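Local coordinates for protein racemase, putative (Roseobacter denitrificans, PDB 3TCS) that binds magnesium and D-alanine in an enolase-type barrel and is probably a hydro-lyase or racemase of the mandelate racemase family, at residues 28-32 and 62-66; 160-164 and 356-360; 167-171 and 184-188; 242-246 and 271-275. All blocks are in the same frame, centred on the assembly; numbering follows the deposited sequence.

Contact 1: 28-32 and 62-66; sequences IETFT and CTVLH
Thr30 and His66 reach for each other from opposite directions and meet at a hydrogen bond of 2.8 Å between OG1 and NE2. With chi1 at 50°, Thr30 OG1 stands between its own backbone N and carbonyl carbon; this turns the hydroxyl to the helix, in the plane of the imidazole at its edge. The same edge carries Ile28 O, 3.4 Å from His66 CE1, while the far nitrogen, ND1, is hydrogen-bonded to Ser386 OG. Partners at both nitrogens fix the rotation of the ring, and Leu65 CD2 covers one of its faces, 4.3 Å above the centre. Leu65 also serves the strand: its CD2 lies 3.7 Å from Ile28 CG2, and its CD1 meets Thr30 CG2. A turn earlier on the helix, Cys62 holds SG beside its backbone N (chi1 -74°), which places the sulfur 3.7 Å from both Thr30 CB and Thr32 CB. Ile28, Thr30 and Thr32 thus give one face of strand 25-32 to helix 58-73, residues 62-66 running nearly antiparallel to residues 28-32, at 171°. A helix laid over an antiparallel sheet in this way is characteristic of the N-terminal capping domain of the mandelate racemase and muconate lactonizing enzyme family.

Contact 2: 160-164 and 356-360; sequences TQGFT and IEDGH
The Phe163 ring is approached obliquely by two groups of the 356-360 loop: Ile356 CG1, 4.0 Å from CZ, and Gly359 CA, near CD1. The imidazole of His360 takes the carbonyl group of Asp358 at its edge, ND1 giving a 2.9 Å hydrogen bond to Asp358 O that lies in the ring plane but arrives well above the carbonyl plane. That bond lies within the type I' turn from Glu357 to His360, which two backbone hydrogen bonds between these residues close. The contact joins the barrel connection from helix 147-161 to strand 165-169, where Gly162 leaves helical geometry with positive phi, to the loop before strand 360-363. Here Gly359 N is hydrogen-bonded to Gln161 O at 2.8 Å, and Gly359 CA makes a CH...O contact with Gly162 O. The two backbones are pressed so close that a side chain on Gly162 would run into Asp358 CA, and one on Gly359 into Gly162 O. Gln161 is bent at chi2 (-62°), which brings OE1 to 3.6 Å from Ile356 CB, and a water links the same OE1 to Ile356 N. A second water joins Thr164 N to Gly359 O, and the Phe163 side chain also packs on Ala138 of strand 132-139.

Contact 3: 167-171 and 184-188; sequences KVRAG and RTEEI. With DAL (D-alanine), chain L.
Arg184 and Arg169 are tied by a hydrogen bond of 3.0 Å from Arg184 NH1 to Arg169 O; the oxygen lies in the plane of the Arg184 guanidinium, though the donor stands well above the carbonyl plane. Nearly straight at 174°, a second bond of 2.9 Å runs from Gly171 N to Thr185 OG1. Arg184 has CG anti to the backbone N (chi1 -177°) and its chain extended on to NE, which carries the guanidinium to Arg169 O; the head is held further by Ile145 O, at NH2, and by a cation-pi contact with Trp181. Two waters extend the grip, one between Arg184 NH2 and Arg169 N, the other between Arg184 NH1 and Gly171 O. Helix 184-196 thereby holds the C-terminal end of strand 165-169 within a beta-alpha-beta unit of the barrel, the end at which Lys167 and Arg169 line the D-alanine pocket. Lys167 NZ lies 2.8 Å from the ligand N and forms salt bridges with Glu231 and Glu333. Arg169 turns the other way from the helix, with D-alanine CA at its guanidinium edge and NE hydrogen-bonded to Ser140 O. Replacing Arg169 by an alanine would probably open the pocket beside the ligand CA and leave Ser140 O without this donor. Between strand and helix, Val168 and Ile188 meet tip to tip, Val168 CB 3.9 Å from Ile188 CD1, while Ala170 CB rests against Thr185 CG2.

Contact 4: 242-246 and 271-275; sequences TKQVT and MRAVD. With MG (magnesium ion), chain K.
Thr246 and Lys243 turn their side chains to the 271-275 loop through different torsions. In Thr246, chi1 of -61° sets OG1 beside its backbone N, from where it donates a hydrogen bond of 2.6 Å to Ala273 O; the methyl CG2, anti to that N, faces the carboxylate of Asp275, 3.4 Å from OD2. Lys243 runs extended as far as CE and bends only at chi4 (65°), a turn that drops NZ onto Met271 O. This bond, 3.0 Å from NZ to O, lies nearly along the C=O axis. On the way CD passes 3.6 Å from Met271 CE, while Lys243 CA approaches Ala273 O in a CH...O contact. Thr242 CG2 adds an apolar touch on Val274 CG1, at 3.7 Å. The loop here closes helix 262-270 with a Schellman motif at Arg272, beyond which the chain enters barrel strand 276-277. With a serine in place of Lys243, Met271 O would probably lose its ammonium partner and Met271 CE the methylene chain beside it. The carbonyl of Thr246 faces the other way and binds a magnesium ion at 2.0 Å, joined by Leu249 O and four waters. Two of these waters donate to Asp275, one to OD1 and one to OD2, and Val253 N is also hydrogen-bonded to OD2. Asp275 is therefore an outer-sphere partner whose negative charge probably helps balance the metal, and the ion links the end of helix 239-248 to this loop through water.

In the fold
Contact 1 comes first along the chain and lies in the N-terminal capping domain, its centre about 36 to 38 Å from those of the other three and on the opposite side of the chain's centre. Contacts 2, 3 and 4 belong to the barrel. Contact 2 brings residues 160-164 against 356-360 and so closes a long loop that contains contact 3 and then contact 4 in series. Helix 147-161 of contact 2 leads directly into strand 165-169 of contact 3, although their centres are about 23 Å apart. Of the four, only contact 3 holds D-alanine pocket residues; contact 4, about 21 Å from it between centres, carries a second magnesium at the end of helix 239-248, consistent with a structural role for that ion.

Contact 1: 28-32 and 62-66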
loop_
_atom_site.group_PDB
_atom_site.type_symbol
_atom_site.label_atom_id
_atom_site.label_comp_id
_atom_site.label_asym_id
_atom_site.label_seq_id
_atom_site.Cartn_x
_atom_site.Cartn_y
_atom_site.Cartn_z
ATOM N N ILE B 28 -4.307 21.268 -10.846
ATOM C CA ILE B 28 -3.403 20.698 -9.854
ATOM C C ILE B 28 -2.060 20.569 -10.554
ATOM O O ILE B 28 -1.951 19.896 -11.583
ATOM C CB ILE B 28 -3.854 19.304 -9.381
ATOM C CG1 ILE B 28 -5.232 19.397 -8.728
ATOM C CG2 ILE B 28 -2.844 18.752 -8.373
ATOM C CD1 ILE B 28 -5.844 18.059 -8.399
ATOM N N GLU B 29 -1.051 21.237 -10.007
ATOM C CA GLU B 29 0.298 21.220 -10.569
ATOM C C GLU B 29 1.296 20.697 -9.549
ATOM O O GLU B 29 1.123 20.906 -8.354
ATOM C CB GLU B 29 0.723 22.635 -10.947
ATOM C CG GLU B 29 -0.151 23.306 -11.983
ATOM C CD GLU B 29 0.017 24.808 -11.974
ATOM O OE1 GLU B 29 -0.539 25.461 -11.067
ATOM O OE2 GLU B 29 0.718 25.334 -12.864
ATOM N N THR B 30 2.339 20.028 -10.024
ATOM C CA THR B 30 3.380 19.525 -9.136
ATOM C C THR B 30 4.737 20.009 -9.641
ATOM O O THR B 30 4.949 20.161 -10.844
ATOM C CB THR B 30 3.390 17.979 -9.057
ATOM O OG1 THR B 30 3.396 17.429 -10.377
ATOM C CG2 THR B 30 2.170 17.467 -8.305
ATOM N N PHE B 31 5.637 20.265 -8.699
ATOM C CA PHE B 31 6.993 20.737 -8.969
ATOM C C PHE B 31 7.817 19.800 -8.097
ATOM O O PHE B 31 7.772 19.892 -6.872
ATOM C CB PHE B 31 7.121 22.182 -8.494
ATOM C CG PHE B 31 6.067 23.093 -9.058
ATOM C CD1 PHE B 31 6.334 23.884 -10.174
ATOM C CD2 PHE B 31 4.796 23.141 -8.490
ATOM C CE1 PHE B 31 5.352 24.709 -10.713
ATOM C CE2 PHE B 31 3.808 23.959 -9.019
ATOM C CZ PHE B 31 4.083 24.748 -10.137
ATOM N N THR B 32 8.584 18.911 -8.718
ATOM C CA THR B 32 9.298 17.915 -7.934
ATOM C C THR B 32 10.685 17.506 -8.409
ATOM O O THR B 32 11.094 17.799 -9.536
ATOM C CB THR B 32 8.448 16.621 -7.913
ATOM O OG1 THR B 32 8.948 15.700 -6.940
ATOM C CG2 THR B 32 8.506 15.955 -9.284
ATOM N N CYS B 62 4.427 11.958 -7.534
ATOM C CA CYS B 62 3.785 12.979 -8.358
ATOM C C CYS B 62 3.177 12.368 -9.616
ATOM O O CYS B 62 2.142 12.823 -10.098
ATOM C CB CYS B 62 4.779 14.089 -8.705
ATOM S SG CYS B 62 5.133 15.177 -7.284
ATOM N N THR B 63 3.816 11.329 -10.144
ATOM C CA THR B 63 3.277 10.651 -11.317
ATOM C C THR B 63 1.955 10.001 -10.905
ATOM O O THR B 63 0.956 10.066 -11.628
ATOM C CB THR B 63 4.255 9.572 -11.832
ATOM O OG1 THR B 63 5.426 10.213 -12.357
ATOM C CG2 THR B 63 3.600 8.727 -12.934
ATOM N N VAL B 64 1.954 9.381 -9.731
ATOM C CA VAL B 64 0.752 8.732 -9.214
ATOM C C VAL B 64 -0.342 9.768 -8.964
ATOM O O VAL B 64 -1.525 9.519 -9.217
ATOM C CB VAL B 64 1.058 7.969 -7.893
ATOM C CG1 VAL B 64 -0.237 7.533 -7.211
ATOM C CG2 VAL B 64 1.916 6.751 -8.198
ATOM N N LEU B 65 0.052 10.940 -8.478
ATOM C CA LEU B 65 -0.918 11.991 -8.198
ATOM C C LEU B 65 -1.717 12.376 -9.443
ATOM O O LEU B 65 -2.945 12.462 -9.402
ATOM C CB LEU B 65 -0.210 13.228 -7.631
ATOM C CG LEU B 65 -1.083 14.372 -7.091
ATOM C CD1 LEU B 65 -0.256 15.237 -6.146
ATOM C CD2 LEU B 65 -1.643 15.210 -8.238
ATOM N N HIS B 66 -1.030 12.603 -10.554
ATOM C CA HIS B 66 -1.715 12.994 -11.785
ATOM C C HIS B 66 -2.473 11.842 -12.432
ATOM O O HIS B 66 -3.520 12.038 -13.051
ATOM C CB HIS B 66 -0.710 13.569 -12.776
ATOM C CG HIS B 66 -0.156 14.897 -12.361
ATOM N ND1 HIS B 66 -0.873 16.067 -12.469
ATOM C CD2 HIS B 66 1.032 15.233 -11.803
ATOM C CE1 HIS B 66 -0.152 17.070 -11.995
ATOM N NE2 HIS B 66 1.008 16.589 -11.585
#

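Contact 2: 160-164 and 356-360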
loop_
_atom_site.group_PDB
_atom_site.type_symbol
_atom_site.label_atom_id
_atom_site.label_comp_id
_atom_site.label_asym_id
_atom_site.label_seq_id
_atom_site.Cartn_x
_atom_site.Cartn_y
_atom_site.Cartn_z
ATOM N N THR B 160 22.811 25.271 23.032
ATOM C CA THR B 160 22.693 26.368 22.072
ATOM C C THR B 160 21.277 26.648 21.564
ATOM O O THR B 160 20.940 27.797 21.266
ATOM C CB THR B 160 23.598 26.134 20.838
ATOM O OG1 THR B 160 23.223 24.913 20.189
ATOM C CG2 THR B 160 25.060 26.051 21.253
ATOM N N GLN B 161 20.454 25.606 21.467
ATOM C CA GLN B 161 19.084 25.737 20.963
ATOM C C GLN B 161 18.004 25.697 22.048
ATOM O O GLN B 161 16.876 26.139 21.823
ATOM C CB GLN B 161 18.793 24.634 19.937
ATOM C CG GLN B 161 19.668 24.651 18.690
ATOM C CD GLN B 161 19.513 25.918 17.868
ATOM O OE1 GLN B 161 18.401 26.419 17.678
ATOM N NE2 GLN B 161 20.627 26.435 17.362
ATOM N N GLY B 162 18.343 25.146 23.209
ATOM C CA GLY B 162 17.389 25.081 24.302
ATOM C C GLY B 162 16.504 23.847 24.347
ATOM O O GLY B 162 15.533 23.820 25.096
ATOM N N PHE B 163 16.810 22.832 23.545
ATOM C CA PHE B 163 16.003 21.610 23.553
ATOM C C PHE B 163 16.035 20.971 24.936
ATOM O O PHE B 163 17.072 21.002 25.606
ATOM C CB PHE B 163 16.549 20.584 22.555
ATOM C CG PHE B 163 16.384 20.973 21.114
ATOM C CD1 PHE B 163 15.123 21.030 20.534
ATOM C CD2 PHE B 163 17.497 21.244 20.330
ATOM C CE1 PHE B 163 14.972 21.348 19.182
ATOM C CE2 PHE B 163 17.361 21.564 18.980
ATOM C CZ PHE B 163 16.095 21.616 18.405
ATOM N N THR B 164 14.911 20.395 25.362
ATOM C CA THR B 164 14.842 19.713 26.658
ATOM C C THR B 164 14.280 18.296 26.500
ATOM O O THR B 164 13.849 17.666 27.473
ATOM C CB THR B 164 13.970 20.484 27.672
ATOM O OG1 THR B 164 12.631 20.584 27.173
ATOM C CG2 THR B 164 14.537 21.884 27.909
ATOM N N ILE B 356 14.463 27.694 15.872
ATOM C CA ILE B 356 14.083 27.264 17.215
ATOM C C ILE B 356 14.322 28.345 18.263
ATOM O O ILE B 356 15.371 28.989 18.276
ATOM C CB ILE B 356 14.860 25.990 17.632
ATOM C CG1 ILE B 356 14.468 24.818 16.726
ATOM C CG2 ILE B 356 14.557 25.634 19.090
ATOM C CD1 ILE B 356 13.040 24.352 16.912
ATOM N N GLU B 357 13.335 28.537 19.134
ATOM C CA GLU B 357 13.416 29.523 20.208
ATOM C C GLU B 357 13.354 28.753 21.524
ATOM O O GLU B 357 12.295 28.265 21.913
ATOM C CB GLU B 357 12.233 30.501 20.132
ATOM C CG GLU B 357 11.985 31.087 18.747
ATOM C CD GLU B 357 10.810 32.057 18.712
ATOM O OE1 GLU B 357 10.169 32.156 17.645
ATOM O OE2 GLU B 357 10.536 32.728 19.736
ATOM N N ASP B 358 14.495 28.636 22.194
ATOM C CA ASP B 358 14.575 27.919 23.464
ATOM C C ASP B 358 13.807 26.594 23.432
ATOM O O ASP B 358 12.885 26.377 24.214
ATOM C CB ASP B 358 14.055 28.804 24.598
ATOM C CG ASP B 358 14.301 28.197 25.969
ATOM O OD1 ASP B 358 15.433 27.725 26.223
ATOM O OD2 ASP B 358 13.363 28.199 26.795
ATOM N N GLY B 359 14.188 25.720 22.505
ATOM C CA GLY B 359 13.554 24.416 22.399
ATOM C C GLY B 359 12.145 24.390 21.839
ATOM O O GLY B 359 11.490 23.352 21.857
ATOM N N HIS B 360 11.674 25.528 21.340
ATOM C CA HIS B 360 10.334 25.606 20.775
ATOM C C HIS B 360 10.341 26.071 19.329
ATOM O O HIS B 360 11.167 26.896 18.937
ATOM C CB HIS B 360 9.462 26.575 21.583
ATOM C CG HIS B 360 9.084 26.069 22.940
ATOM N ND1 HIS B 360 10.000 25.908 23.957
ATOM C CD2 HIS B 360 7.889 25.679 23.445
ATOM C CE1 HIS B 360 9.386 25.440 25.030
ATOM N NE2 HIS B 360 8.103 25.291 24.745
HETATM O O HOH W 1 17.375 27.762 15.399
HETATM O O HOH W 2 12.415 21.060 24.032
#

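Contact 3: 167-171 and 184-188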
loop_
_atom_site.group_PDB
_atom_site.type_symbol
_atom_site.label_atom_id
_atom_site.label_comp_id
_atom_site.label_asym_id
_atom_site.label_seq_id
_atom_site.Cartn_x
_atom_site.Cartn_y
_atom_site.Cartn_z
ATOM N N LYS B 167 15.646 12.370 21.131
ATOM C CA LYS B 167 15.383 10.998 20.710
ATOM C C LYS B 167 16.572 10.427 19.934
ATOM O O LYS B 167 17.112 11.075 19.036
ATOM C CB LYS B 167 14.119 10.911 19.843
ATOM C CG LYS B 167 13.705 9.456 19.552
ATOM C CD LYS B 167 12.299 9.338 18.955
ATOM C CE LYS B 167 12.267 9.637 17.460
ATOM N NZ LYS B 167 10.862 9.552 16.930
ATOM N N VAL B 168 16.980 9.215 20.291
ATOM C CA VAL B 168 18.088 8.551 19.622
ATOM C C VAL B 168 17.595 7.203 19.105
ATOM O O VAL B 168 16.416 6.877 19.255
ATOM C CB VAL B 168 19.297 8.351 20.576
ATOM C CG1 VAL B 168 19.814 9.705 21.037
ATOM C CG2 VAL B 168 18.898 7.491 21.768
ATOM N N ARG B 169 18.489 6.421 18.510
ATOM C CA ARG B 169 18.112 5.130 17.934
ATOM C C ARG B 169 18.635 3.912 18.679
ATOM O O ARG B 169 19.753 3.920 19.199
ATOM C CB ARG B 169 18.604 5.049 16.484
ATOM C CG ARG B 169 18.204 6.236 15.619
ATOM C CD ARG B 169 16.724 6.201 15.266
ATOM N NE ARG B 169 16.188 7.545 15.063
ATOM C CZ ARG B 169 14.960 7.805 14.624
ATOM N NH1 ARG B 169 14.133 6.814 14.325
ATOM N NH2 ARG B 169 14.550 9.059 14.513
ATOM N N ALA B 170 17.819 2.862 18.694
ATOM C CA ALA B 170 18.160 1.596 19.331
ATOM C C ALA B 170 18.155 0.527 18.242
ATOM O O ALA B 170 17.491 0.686 17.217
ATOM C CB ALA B 170 17.127 1.243 20.411
ATOM N N GLY B 171 18.900 -0.551 18.467
ATOM C CA GLY B 171 18.969 -1.640 17.509
ATOM C C GLY B 171 19.346 -1.235 16.100
ATOM O O GLY B 171 19.931 -0.173 15.876
ATOM N N ARG B 184 25.760 -1.590 21.167
ATOM C CA ARG B 184 25.485 -0.176 20.943
ATOM C C ARG B 184 24.301 0.337 21.768
ATOM O O ARG B 184 24.382 1.396 22.384
ATOM C CB ARG B 184 25.222 0.109 19.463
ATOM C CG ARG B 184 24.995 1.596 19.191
ATOM C CD ARG B 184 24.806 1.896 17.717
ATOM N NE ARG B 184 24.717 3.335 17.476
ATOM C CZ ARG B 184 23.651 4.080 17.750
ATOM N NH1 ARG B 184 22.565 3.526 18.275
ATOM N NH2 ARG B 184 23.669 5.380 17.507
ATOM N N THR B 185 23.205 -0.412 21.781
ATOM C CA THR B 185 22.023 0.011 22.529
ATOM C C THR B 185 22.288 0.047 24.031
ATOM O O THR B 185 21.857 0.976 24.721
ATOM C CB THR B 185 20.824 -0.907 22.235
ATOM O OG1 THR B 185 20.531 -0.863 20.832
ATOM C CG2 THR B 185 19.592 -0.447 23.014
ATOM N N GLU B 186 22.996 -0.961 24.535
ATOM C CA GLU B 186 23.329 -1.024 25.950
ATOM C C GLU B 186 24.153 0.195 26.368
ATOM O O GLU B 186 24.029 0.684 27.490
ATOM C CB GLU B 186 24.125 -2.298 26.266
ATOM C CG GLU B 186 23.304 -3.579 26.343
ATOM C CD GLU B 186 22.949 -4.160 24.987
ATOM O OE1 GLU B 186 23.384 -3.610 23.951
ATOM O OE2 GLU B 186 22.235 -5.186 24.962
ATOM N N GLU B 187 24.992 0.687 25.464
ATOM C CA GLU B 187 25.829 1.842 25.765
ATOM C C GLU B 187 25.122 3.184 25.601
ATOM O O GLU B 187 25.270 4.076 26.433
ATOM C CB GLU B 187 27.087 1.835 24.885
ATOM C CG GLU B 187 27.869 3.142 24.941
ATOM C CD GLU B 187 29.122 3.124 24.086
ATOM O OE1 GLU B 187 29.146 2.405 23.064
ATOM O OE2 GLU B 187 30.079 3.847 24.426
ATOM N N ILE B 188 24.341 3.323 24.536
ATOM C CA ILE B 188 23.677 4.591 24.272
ATOM C C ILE B 188 22.666 5.023 25.334
ATOM O O ILE B 188 22.519 6.216 25.598
ATOM C CB ILE B 188 23.009 4.573 22.862
ATOM C CG1 ILE B 188 22.851 6.002 22.343
ATOM C CG2 ILE B 188 21.664 3.867 22.922
ATOM C CD1 ILE B 188 22.441 6.077 20.874
HETATM N N DAL L . 10.313 8.764 14.285
HETATM C CA DAL L . 11.604 8.528 13.615
HETATM C CB DAL L . 12.044 9.768 12.851
HETATM C C DAL L . 11.475 7.389 12.662
HETATM O O DAL L . 11.158 6.313 13.056
HETATM O O HOH W 3 21.345 7.209 17.636
HETATM O O HOH W 4 21.694 0.822 17.976
#

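Contact 4: 242-246 and 271-275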
loop_
_atom_site.group_PDB
_atom_site.type_symbol
_atom_site.label_atom_id
_atom_site.label_comp_id
_atom_site.label_asym_id
_atom_site.label_seq_id
_atom_site.Cartn_x
_atom_site.Cartn_y
_atom_site.Cartn_z
ATOM N N THR B 242 3.732 -5.695 19.292
ATOM C CA THR B 242 3.865 -4.377 19.894
ATOM C C THR B 242 3.021 -4.288 21.167
ATOM O O THR B 242 3.469 -3.765 22.193
ATOM C CB THR B 242 3.410 -3.281 18.907
ATOM O OG1 THR B 242 4.188 -3.371 17.705
ATOM C CG2 THR B 242 3.577 -1.897 19.526
ATOM N N LYS B 243 1.796 -4.800 21.096
ATOM C CA LYS B 243 0.892 -4.769 22.235
ATOM C C LYS B 243 1.460 -5.520 23.438
ATOM O O LYS B 243 1.275 -5.105 24.578
ATOM C CB LYS B 243 -0.467 -5.359 21.840
ATOM C CG LYS B 243 -1.467 -5.454 22.985
ATOM C CD LYS B 243 -2.814 -5.953 22.482
ATOM C CE LYS B 243 -3.742 -6.337 23.624
ATOM N NZ LYS B 243 -4.131 -5.181 24.471
ATOM N N GLN B 244 2.150 -6.626 23.179
ATOM C CA GLN B 244 2.743 -7.422 24.253
ATOM C C GLN B 244 3.751 -6.569 25.016
ATOM O O GLN B 244 3.815 -6.602 26.245
ATOM C CB GLN B 244 3.450 -8.646 23.673
ATOM C CG GLN B 244 3.797 -9.699 24.710
ATOM C CD GLN B 244 4.653 -10.808 24.142
ATOM O OE1 GLN B 244 4.452 -11.244 23.006
ATOM N NE2 GLN B 244 5.610 -11.283 24.933
ATOM N N VAL B 245 4.536 -5.799 24.269
ATOM C CA VAL B 245 5.542 -4.924 24.855
ATOM C C VAL B 245 4.858 -3.822 25.661
ATOM O O VAL B 245 5.206 -3.571 26.815
ATOM C CB VAL B 245 6.423 -4.294 23.754
ATOM C CG1 VAL B 245 7.497 -3.404 24.382
ATOM C CG2 VAL B 245 7.068 -5.395 22.922
ATOM N N THR B 246 3.885 -3.161 25.044
ATOM C CA THR B 246 3.141 -2.104 25.712
ATOM C C THR B 246 2.571 -2.625 27.038
ATOM O O THR B 246 2.689 -1.976 28.078
ATOM C CB THR B 246 1.979 -1.611 24.820
ATOM O OG1 THR B 246 2.511 -1.083 23.601
ATOM C CG2 THR B 246 1.168 -0.534 25.523
ATOM N N MET B 271 -7.437 -1.956 20.052
ATOM C CA MET B 271 -6.753 -2.971 20.848
ATOM C C MET B 271 -5.723 -2.384 21.808
ATOM O O MET B 271 -5.095 -3.114 22.579
ATOM C CB MET B 271 -6.079 -3.999 19.927
ATOM C CG MET B 271 -4.844 -3.486 19.193
ATOM S SD MET B 271 -4.258 -4.621 17.903
ATOM C CE MET B 271 -3.317 -5.813 18.880
ATOM N N ARG B 272 -5.564 -1.064 21.762
ATOM C CA ARG B 272 -4.610 -0.359 22.612
ATOM C C ARG B 272 -3.208 -0.956 22.466
ATOM O O ARG B 272 -2.542 -1.254 23.460
ATOM C CB ARG B 272 -5.059 -0.426 24.071
ATOM C CG ARG B 272 -6.466 0.127 24.321
ATOM C CD ARG B 272 -6.520 1.649 24.170
ATOM N NE ARG B 272 -7.756 2.199 24.733
ATOM C CZ ARG B 272 -8.918 2.282 24.095
ATOM N NH1 ARG B 272 -9.034 1.861 22.839
ATOM N NH2 ARG B 272 -9.982 2.765 24.727
ATOM N N ALA B 273 -2.759 -1.115 21.226
ATOM C CA ALA B 273 -1.449 -1.699 20.963
ATOM C C ALA B 273 -0.294 -0.801 21.400
ATOM O O ALA B 273 0.804 -1.286 21.651
ATOM C CB ALA B 273 -1.317 -2.050 19.476
ATOM N N VAL B 274 -0.543 0.505 21.473
ATOM C CA VAL B 274 0.472 1.468 21.894
ATOM C C VAL B 274 -0.155 2.464 22.869
ATOM O O VAL B 274 -1.376 2.492 23.038
ATOM C CB VAL B 274 1.050 2.266 20.692
ATOM C CG1 VAL B 274 1.725 1.320 19.703
ATOM C CG2 VAL B 274 -0.059 3.059 20.009
ATOM N N ASP B 275 0.681 3.280 23.504
ATOM C CA ASP B 275 0.205 4.282 24.454
ATOM C C ASP B 275 0.078 5.658 23.805
ATOM O O ASP B 275 -0.658 6.518 24.291
ATOM C CB ASP B 275 1.172 4.381 25.629
ATOM C CG ASP B 275 1.362 3.058 26.325
ATOM O OD1 ASP B 275 0.379 2.563 26.916
ATOM O OD2 ASP B 275 2.484 2.509 26.267
HETATM MG MG MG K . 2.628 -0.404 29.381
HETATM O O HOH W 5 -3.056 -3.235 25.395
HETATM O O HOH W 6 0.785 0.334 28.570
HETATM O O HOH W 7 3.623 0.980 27.997
HETATM O O HOH W 8 2.436 1.414 30.704
HETATM O O HOH W 9 1.632 -1.482 30.779
#